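Activator of (r)-2-hydroxyglutaryl-coa dehydratase (Acidaminococcus fermentans, PDB 1HUX) activates (R)-2-hydroxyglutaryl-CoA dehydratase by ATP-dependent electron transfer, working as a homodimer with one shared [4Fe-4S] cluster and a very low ATPase activity. Local coordinates at residues Ala28-Ala33 against Ser46-Asn51; His98-Ile103 against Ile111-Gly116. One frame throughout, in Å; residues are numbered along the deposited sequence.

Contacts 1 and 2 lie in the two mixed sheets, both of strand order 3-2-1-4-5, at the core of the actin-type ATPase fold. In contact 1 part of the third strand of the first sheet (28-33) carries part of a helix (46-51) on one of its faces; contact 2 is the hairpin pairing of the first and second strands of the other sheet (98-103 with 111-116). Their centres are 26 Å apart, and their nearest atoms, about 11 Å apart, do not touch. Neither contact reaches the bound ADP, which lies about 10 Å from the side chain of Val32 and about 11 Å from that of Val100; the Val32 side chain is about 5 Å from that of the ATP-binding Ser15.

Contact 1. Residues Ala28-Ala33 against Ser46-Asn51; sequences AKSLVA and SEVLEN
In the first sheet of this actin-fold ATPase, the outermost strand 25-33 packs against helix 40-52, with Ala28, Ser30 and Val32 turned to Glu47, Val48 and Asn51. The short axes approach to 6.9 Å and run roughly antiparallel, at 150°. Ser30 sits at the centre: its CB lies 3.5 Å from Glu47 CB. Its OG, between the backbone N and the carbonyl carbon (chi1 82°), is thereby turned to the helix, 3.6 Å from Val48 CG2, and hydrogen-bonds to the carbonyl of Ser44 one turn earlier. The buried hydroxyl thus has a polar partner on the very helix it packs against. The two methyls of Val48 divide the strand between them, for while CG2 meets that hydroxyl, CG1 rests on the backbone, 3.5 Å from Lys29 C. Toward the end of the strand Val32 CG2 reaches Glu47 CG at 3.7 Å, the two side chains crossing at about a right angle; Glu47 bends at chi2 (-76°), and it is the aliphatic part of the chain that meets the valine. At the other end Ala28 CB faces Asn51 CB at 4.1 Å. Backbone bonds from Ala28, Ser30 and Val32 to strand 14-21 tie the strand into its sheet. A helix laid across the outer strand of a 3-2-1-4-5 mixed sheet belongs to the actin-type ATPase fold.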
ATOM      1  N   ALA A  28      16.623   4.871 -34.347  1.00 13.06           N
ATOM      2  CA  ALA A  28      16.505   5.928 -33.369  1.00 13.06           C
ATOM      3  C   ALA A  28      15.448   5.611 -32.322  1.00 13.06           C
ATOM      4  O   ALA A  28      14.496   4.847 -32.581  1.00 13.06           O
ATOM      5  CB  ALA A  28      16.170   7.239 -34.061  1.00 19.85           C
ATOM      6  N   LYS A  29      15.618   6.209 -31.142  1.00 19.58           N
ATOM      7  CA  LYS A  29      14.686   6.026 -30.031  1.00 19.58           C
ATOM      8  C   LYS A  29      14.537   7.337 -29.297  1.00 19.58           C
ATOM      9  O   LYS A  29      15.344   8.243 -29.473  1.00 19.58           O
ATOM     10  CB  LYS A  29      15.214   4.981 -29.047  1.00 19.19           C
ATOM     11  CG  LYS A  29      16.562   5.328 -28.427  1.00 19.19           C
ATOM     12  CD  LYS A  29      16.770   4.550 -27.154  1.00 19.19           C
ATOM     13  CE  LYS A  29      18.149   4.758 -26.603  1.00 19.19           C
ATOM     14  NZ  LYS A  29      19.122   4.125 -27.533  1.00 19.19           N
ATOM     15  N   SER A  30      13.513   7.436 -28.466  1.00 32.63           N
ATOM     16  CA  SER A  30      13.316   8.649 -27.703  1.00 32.63           C
ATOM     17  C   SER A  30      12.534   8.352 -26.419  1.00 32.63           C
ATOM     18  O   SER A  30      11.899   7.297 -26.290  1.00 32.63           O
ATOM     19  CB  SER A  30      12.602   9.698 -28.571  1.00 10.23           C
ATOM     20  OG  SER A  30      11.197   9.506 -28.614  1.00 10.23           O
ATOM     21  N   LEU A  31      12.592   9.282 -25.469  1.00 13.85           N
ATOM     22  CA  LEU A  31      11.909   9.122 -24.195  1.00 13.85           C
ATOM     23  C   LEU A  31      11.514  10.488 -23.655  1.00 13.85           C
ATOM     24  O   LEU A  31      12.358  11.368 -23.509  1.00 13.85           O
ATOM     25  CB  LEU A  31      12.849   8.409 -23.217  1.00 12.10           C
ATOM     26  CG  LEU A  31      12.452   8.218 -21.752  1.00 12.10           C
ATOM     27  CD1 LEU A  31      10.994   7.844 -21.578  1.00 12.10           C
ATOM     28  CD2 LEU A  31      13.327   7.145 -21.202  1.00 12.10           C
ATOM     29  N   VAL A  32      10.235  10.654 -23.348  1.00 11.13           N
ATOM     30  CA  VAL A  32       9.735  11.924 -22.851  1.00 11.13           C
ATOM     31  C   VAL A  32       8.816  11.739 -21.654  1.00 11.13           C
ATOM     32  O   VAL A  32       7.854  10.966 -21.716  1.00 11.13           O
ATOM     33  CB  VAL A  32       8.950  12.671 -23.955  1.00 26.67           C
ATOM     34  CG1 VAL A  32       8.249  13.907 -23.365  1.00 26.67           C
ATOM     35  CG2 VAL A  32       9.888  13.056 -25.083  1.00 26.67           C
ATOM     36  N   ALA A  33       9.087  12.476 -20.577  1.00 15.09           N
ATOM     37  CA  ALA A  33       8.274  12.352 -19.376  1.00 15.09           C
ATOM     38  C   ALA A  33       6.812  12.616 -19.677  1.00 15.09           C
ATOM     39  O   ALA A  33       6.465  13.312 -20.618  1.00 15.09           O
ATOM     40  CB  ALA A  33       8.779  13.278 -18.287  1.00 32.49           C
ATOM     41  N   SER A  46       7.957  13.233 -32.106  1.00 25.08           N
ATOM     42  CA  SER A  46       8.726  14.260 -32.796  1.00 25.08           C
ATOM     43  C   SER A  46      10.204  13.990 -32.513  1.00 25.08           C
ATOM     44  O   SER A  46      11.040  13.975 -33.421  1.00 25.08           O
ATOM     45  CB  SER A  46       8.344  15.629 -32.250  1.00 12.72           C
ATOM     46  OG  SER A  46       6.942  15.696 -32.021  1.00 12.72           O
ATOM     47  N   GLU A  47      10.509  13.775 -31.235  1.00 12.49           N
ATOM     48  CA  GLU A  47      11.866  13.486 -30.799  1.00 12.49           C
ATOM     49  C   GLU A  47      12.525  12.403 -31.661  1.00 12.49           C
ATOM     50  O   GLU A  47      13.647  12.587 -32.140  1.00 12.49           O
ATOM     51  CB  GLU A  47      11.859  13.017 -29.344  1.00 91.53           C
ATOM     52  CG  GLU A  47      11.306  14.016 -28.350  1.00 91.53           C
ATOM     53  CD  GLU A  47      12.275  15.130 -28.037  1.00 91.53           C
ATOM     54  OE1 GLU A  47      11.988  15.916 -27.106  1.00 91.53           O
ATOM     55  OE2 GLU A  47      13.320  15.217 -28.719  1.00 91.53           O
ATOM     56  N   VAL A  48      11.835  11.276 -31.845  1.00 13.96           N
ATOM     57  CA  VAL A  48      12.407  10.183 -32.633  1.00 13.96           C
ATOM     58  C   VAL A  48      12.607  10.603 -34.066  1.00 13.96           C
ATOM     59  O   VAL A  48      13.728  10.554 -34.598  1.00 13.96           O
ATOM     60  CB  VAL A  48      11.512   8.913 -32.651  1.00 36.20           C
ATOM     61  CG1 VAL A  48      12.213   7.770 -31.899  1.00 36.20           C
ATOM     62  CG2 VAL A  48      10.154   9.220 -32.069  1.00 36.20           C
ATOM     63  N   LEU A  49      11.506  11.017 -34.682  1.00 18.28           N
ATOM     64  CA  LEU A  49      11.550  11.435 -36.060  1.00 18.28           C
ATOM     65  C   LEU A  49      12.738  12.373 -36.279  1.00 18.28           C
ATOM     66  O   LEU A  49      13.498  12.215 -37.246  1.00 18.28           O
ATOM     67  CB  LEU A  49      10.216  12.074 -36.439  1.00 10.23           C
ATOM     68  CG  LEU A  49       9.100  11.018 -36.551  1.00 10.23           C
ATOM     69  CD1 LEU A  49       7.723  11.663 -36.625  1.00 10.23           C
ATOM     70  CD2 LEU A  49       9.367  10.141 -37.761  1.00 10.23           C
ATOM     71  N   GLU A  50      12.931  13.319 -35.362  1.00 19.26           N
ATOM     72  CA  GLU A  50      14.042  14.251 -35.483  1.00 19.26           C
ATOM     73  C   GLU A  50      15.367  13.527 -35.403  1.00 19.26           C
ATOM     74  O   GLU A  50      16.195  13.628 -36.308  1.00 19.26           O
ATOM     75  CB  GLU A  50      13.982  15.317 -34.395  1.00 78.25           C
ATOM     76  CG  GLU A  50      12.943  16.383 -34.647  1.00 78.25           C
ATOM     77  CD  GLU A  50      13.138  17.584 -33.751  1.00 78.25           C
ATOM     78  OE1 GLU A  50      13.078  17.414 -32.512  1.00 78.25           O
ATOM     79  OE2 GLU A  50      13.357  18.693 -34.289  1.00 78.25           O
ATOM     80  N   ASN A  51      15.562  12.790 -34.317  1.00 38.36           N
ATOM     81  CA  ASN A  51      16.797  12.049 -34.117  1.00 38.36           C
ATOM     82  C   ASN A  51      17.138  11.247 -35.362  1.00 38.36           C
ATOM     83  O   ASN A  51      18.306  11.163 -35.752  1.00 38.36           O
ATOM     84  CB  ASN A  51      16.655  11.106 -32.917  1.00 53.32           C
ATOM     85  CG  ASN A  51      16.467  11.849 -31.598  1.00 53.32           C
ATOM     86  OD1 ASN A  51      17.278  12.701 -31.227  1.00 53.32           O
ATOM     87  ND2 ASN A  51      15.399  11.516 -30.878  1.00 53.32           N
TER

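Contact 2. Residues His98-Ile103 against Ile111-Gly116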
ATOM      1  N   HIS A  98      12.351 -16.456 -22.041  1.00 15.32           N
ATOM      2  CA  HIS A  98      11.204 -17.319 -21.789  1.00 15.32           C
ATOM      3  C   HIS A  98      10.444 -16.694 -20.646  1.00 15.32           C
ATOM      4  O   HIS A  98       9.252 -16.940 -20.451  1.00 15.32           O
ATOM      5  CB  HIS A  98      11.667 -18.726 -21.437  1.00 25.36           C
ATOM      6  CG  HIS A  98      12.073 -19.538 -22.631  1.00 25.36           C
ATOM      7  ND1 HIS A  98      11.178 -19.924 -23.611  1.00 25.36           N
ATOM      8  CD2 HIS A  98      13.277 -20.040 -23.002  1.00 25.36           C
ATOM      9  CE1 HIS A  98      11.814 -20.631 -24.528  1.00 25.36           C
ATOM     10  NE2 HIS A  98      13.089 -20.718 -24.182  1.00 25.36           N
ATOM     11  N   THR A  99      11.159 -15.847 -19.914  1.00 19.25           N
ATOM     12  CA  THR A  99      10.592 -15.140 -18.778  1.00 19.25           C
ATOM     13  C   THR A  99      11.071 -13.694 -18.786  1.00 19.25           C
ATOM     14  O   THR A  99      12.281 -13.412 -18.825  1.00 19.25           O
ATOM     15  CB  THR A  99      10.988 -15.822 -17.422  1.00 20.96           C
ATOM     16  OG1 THR A  99      10.397 -17.131 -17.344  1.00 20.96           O
ATOM     17  CG2 THR A  99      10.495 -14.990 -16.247  1.00 20.96           C
ATOM     18  N   VAL A 100      10.104 -12.781 -18.749  1.00 11.99           N
ATOM     19  CA  VAL A 100      10.389 -11.350 -18.767  1.00 11.99           C
ATOM     20  C   VAL A 100       9.828 -10.649 -17.540  1.00 11.99           C
ATOM     21  O   VAL A 100       8.617 -10.652 -17.296  1.00 11.99           O
ATOM     22  CB  VAL A 100       9.782 -10.651 -20.035  1.00 15.38           C
ATOM     23  CG1 VAL A 100      10.027  -9.163 -19.962  1.00 15.38           C
ATOM     24  CG2 VAL A 100      10.411 -11.195 -21.324  1.00 15.38           C
ATOM     25  N   ILE A 101      10.715 -10.047 -16.765  1.00 12.09           N
ATOM     26  CA  ILE A 101      10.288  -9.304 -15.590  1.00 12.09           C
ATOM     27  C   ILE A 101      10.290  -7.822 -15.954  1.00 12.09           C
ATOM     28  O   ILE A 101      11.355  -7.255 -16.189  1.00 12.09           O
ATOM     29  CB  ILE A 101      11.249  -9.523 -14.419  1.00 15.49           C
ATOM     30  CG1 ILE A 101      11.288 -11.004 -14.069  1.00 15.49           C
ATOM     31  CG2 ILE A 101      10.791  -8.715 -13.217  1.00 15.49           C
ATOM     32  CD1 ILE A 101      12.261 -11.335 -12.968  1.00 15.49           C
ATOM     33  N   ASP A 102       9.109  -7.206 -16.006  1.00 10.23           N
ATOM     34  CA  ASP A 102       8.997  -5.790 -16.363  1.00 10.23           C
ATOM     35  C   ASP A 102       8.492  -4.910 -15.238  1.00 10.23           C
ATOM     36  O   ASP A 102       7.298  -4.938 -14.901  1.00 10.23           O
ATOM     37  CB  ASP A 102       8.066  -5.609 -17.572  1.00 29.55           C
ATOM     38  CG  ASP A 102       7.742  -4.141 -17.856  1.00 29.55           C
ATOM     39  OD1 ASP A 102       6.542  -3.779 -17.835  1.00 29.55           O
ATOM     40  OD2 ASP A 102       8.694  -3.358 -18.097  1.00 29.55           O
ATOM     41  N   ILE A 103       9.392  -4.117 -14.664  1.00 21.58           N
ATOM     42  CA  ILE A 103       9.007  -3.224 -13.575  1.00 21.58           C
ATOM     43  C   ILE A 103       8.984  -1.797 -14.084  1.00 21.58           C
ATOM     44  O   ILE A 103      10.001  -1.280 -14.559  1.00 21.58           O
ATOM     45  CB  ILE A 103      10.004  -3.282 -12.362  1.00 10.49           C
ATOM     46  CG1 ILE A 103      10.153  -4.718 -11.849  1.00 10.49           C
ATOM     47  CG2 ILE A 103       9.481  -2.406 -11.221  1.00 10.49           C
ATOM     48  CD1 ILE A 103      11.169  -4.865 -10.716  1.00 10.49           C
ATOM     49  N   ILE A 111       6.315 -12.031 -17.427  1.00 19.32           N
ATOM     50  CA  ILE A 111       5.792 -12.680 -18.618  1.00 19.32           C
ATOM     51  C   ILE A 111       6.565 -13.915 -19.092  1.00 19.32           C
ATOM     52  O   ILE A 111       7.803 -13.905 -19.182  1.00 19.32           O
ATOM     53  CB  ILE A 111       5.726 -11.644 -19.788  1.00 16.15           C
ATOM     54  CG1 ILE A 111       4.919 -10.420 -19.350  1.00 16.15           C
ATOM     55  CG2 ILE A 111       5.105 -12.276 -21.033  1.00 16.15           C
ATOM     56  CD1 ILE A 111       4.993  -9.275 -20.334  1.00 16.15           C
ATOM     57  N   HIS A 112       5.828 -14.983 -19.386  1.00 17.34           N
ATOM     58  CA  HIS A 112       6.466 -16.179 -19.901  1.00 17.34           C
ATOM     59  C   HIS A 112       6.401 -16.035 -21.418  1.00 17.34           C
ATOM     60  O   HIS A 112       5.327 -15.787 -21.982  1.00 17.34           O
ATOM     61  CB  HIS A 112       5.729 -17.445 -19.456  1.00 26.46           C
ATOM     62  CG  HIS A 112       6.420 -18.707 -19.877  1.00 26.46           C
ATOM     63  ND1 HIS A 112       5.925 -19.539 -20.864  1.00 26.46           N
ATOM     64  CD2 HIS A 112       7.621 -19.229 -19.519  1.00 26.46           C
ATOM     65  CE1 HIS A 112       6.796 -20.507 -21.098  1.00 26.46           C
ATOM     66  NE2 HIS A 112       7.835 -20.342 -20.296  1.00 26.46           N
ATOM     67  N   VAL A 113       7.549 -16.181 -22.074  1.00 26.91           N
ATOM     68  CA  VAL A 113       7.633 -16.011 -23.525  1.00 26.91           C
ATOM     69  C   VAL A 113       8.035 -17.251 -24.308  1.00 26.91           C
ATOM     70  O   VAL A 113       8.967 -17.967 -23.931  1.00 26.91           O
ATOM     71  CB  VAL A 113       8.649 -14.888 -23.898  1.00 30.73           C
ATOM     72  CG1 VAL A 113       8.760 -14.771 -25.405  1.00 30.73           C
ATOM     73  CG2 VAL A 113       8.225 -13.555 -23.282  1.00 30.73           C
ATOM     74  N   GLU A 114       7.330 -17.472 -25.415  1.00 31.25           N
ATOM     75  CA  GLU A 114       7.584 -18.592 -26.315  1.00 31.25           C
ATOM     76  C   GLU A 114       7.403 -18.074 -27.738  1.00 31.25           C
ATOM     77  O   GLU A 114       6.310 -17.609 -28.100  1.00 31.25           O
ATOM     78  CB  GLU A 114       6.602 -19.743 -26.045  1.00 38.94           C
ATOM     79  CG  GLU A 114       6.796 -20.437 -24.703  1.00 38.94           C
ATOM     80  CD  GLU A 114       7.995 -21.386 -24.669  1.00 38.94           C
ATOM     81  OE1 GLU A 114       8.989 -21.156 -25.402  1.00 38.94           O
ATOM     82  OE2 GLU A 114       7.947 -22.361 -23.886  1.00 38.94           O
ATOM     83  N   ASN A 115       8.474 -18.151 -28.536  1.00 10.80           N
ATOM     84  CA  ASN A 115       8.442 -17.675 -29.930  1.00 10.80           C
ATOM     85  C   ASN A 115       7.916 -16.252 -29.925  1.00 10.80           C
ATOM     86  O   ASN A 115       6.833 -15.992 -30.460  1.00 10.80           O
ATOM     87  CB  ASN A 115       7.512 -18.536 -30.801  1.00 35.03           C
ATOM     88  CG  ASN A 115       8.039 -19.951 -31.020  1.00 35.03           C
ATOM     89  OD1 ASN A 115       9.146 -20.148 -31.525  1.00 35.03           O
ATOM     90  ND2 ASN A 115       7.238 -20.945 -30.648  1.00 35.03           N
ATOM     91  N   GLY A 116       8.673 -15.350 -29.292  1.00 26.35           N
ATOM     92  CA  GLY A 116       8.290 -13.946 -29.216  1.00 26.35           C
ATOM     93  C   GLY A 116       6.853 -13.650 -28.815  1.00 26.35           C
ATOM     94  O   GLY A 116       6.332 -12.563 -29.063  1.00 26.35           O
TER
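His98 grips strand 107-114 at the open end of the hairpin formed with strand 99-104. Its CB lies 3.8 Å from Val113 O, and CG is also near that oxygen. With CG anti to the carbonyl carbon (chi1 -79°), the ring swings along the partner strand and ND1 donates a hydrogen bond of 3.0 Å to Val113 O, almost in line with the C=O but bent at the hydrogen, the oxygen lying 28° out of the ring plane. Farther round, CE1 meets Glu114 OE1 at 3.0 Å, the carboxylate oxygen lying in plane at the ring edge with the two planes 80° apart. In the backbone, Val113 N donates to His98 O. Beyond it, Val100 and Ile111 form an antiparallel hydrogen-bonded pair with both bonds made, Val100 N to Ile111 O at 2.6 Å and Ile111 N to Val100 O at 2.7 Å, and Val100 CG2 touches Val113 CG2 at 3.8 Å on the face that packs against helix 82-93. Replacing His98 with an alanine would probably leave Val113 O without its side-chain donor and Glu114 without the ring edge beside its carboxylate. Since a backbone oxygen and a carboxylate oxygen both lie close to the ND1-CE1 side of the ring, they would be expected to stabilise positive charge there, should it be protonated.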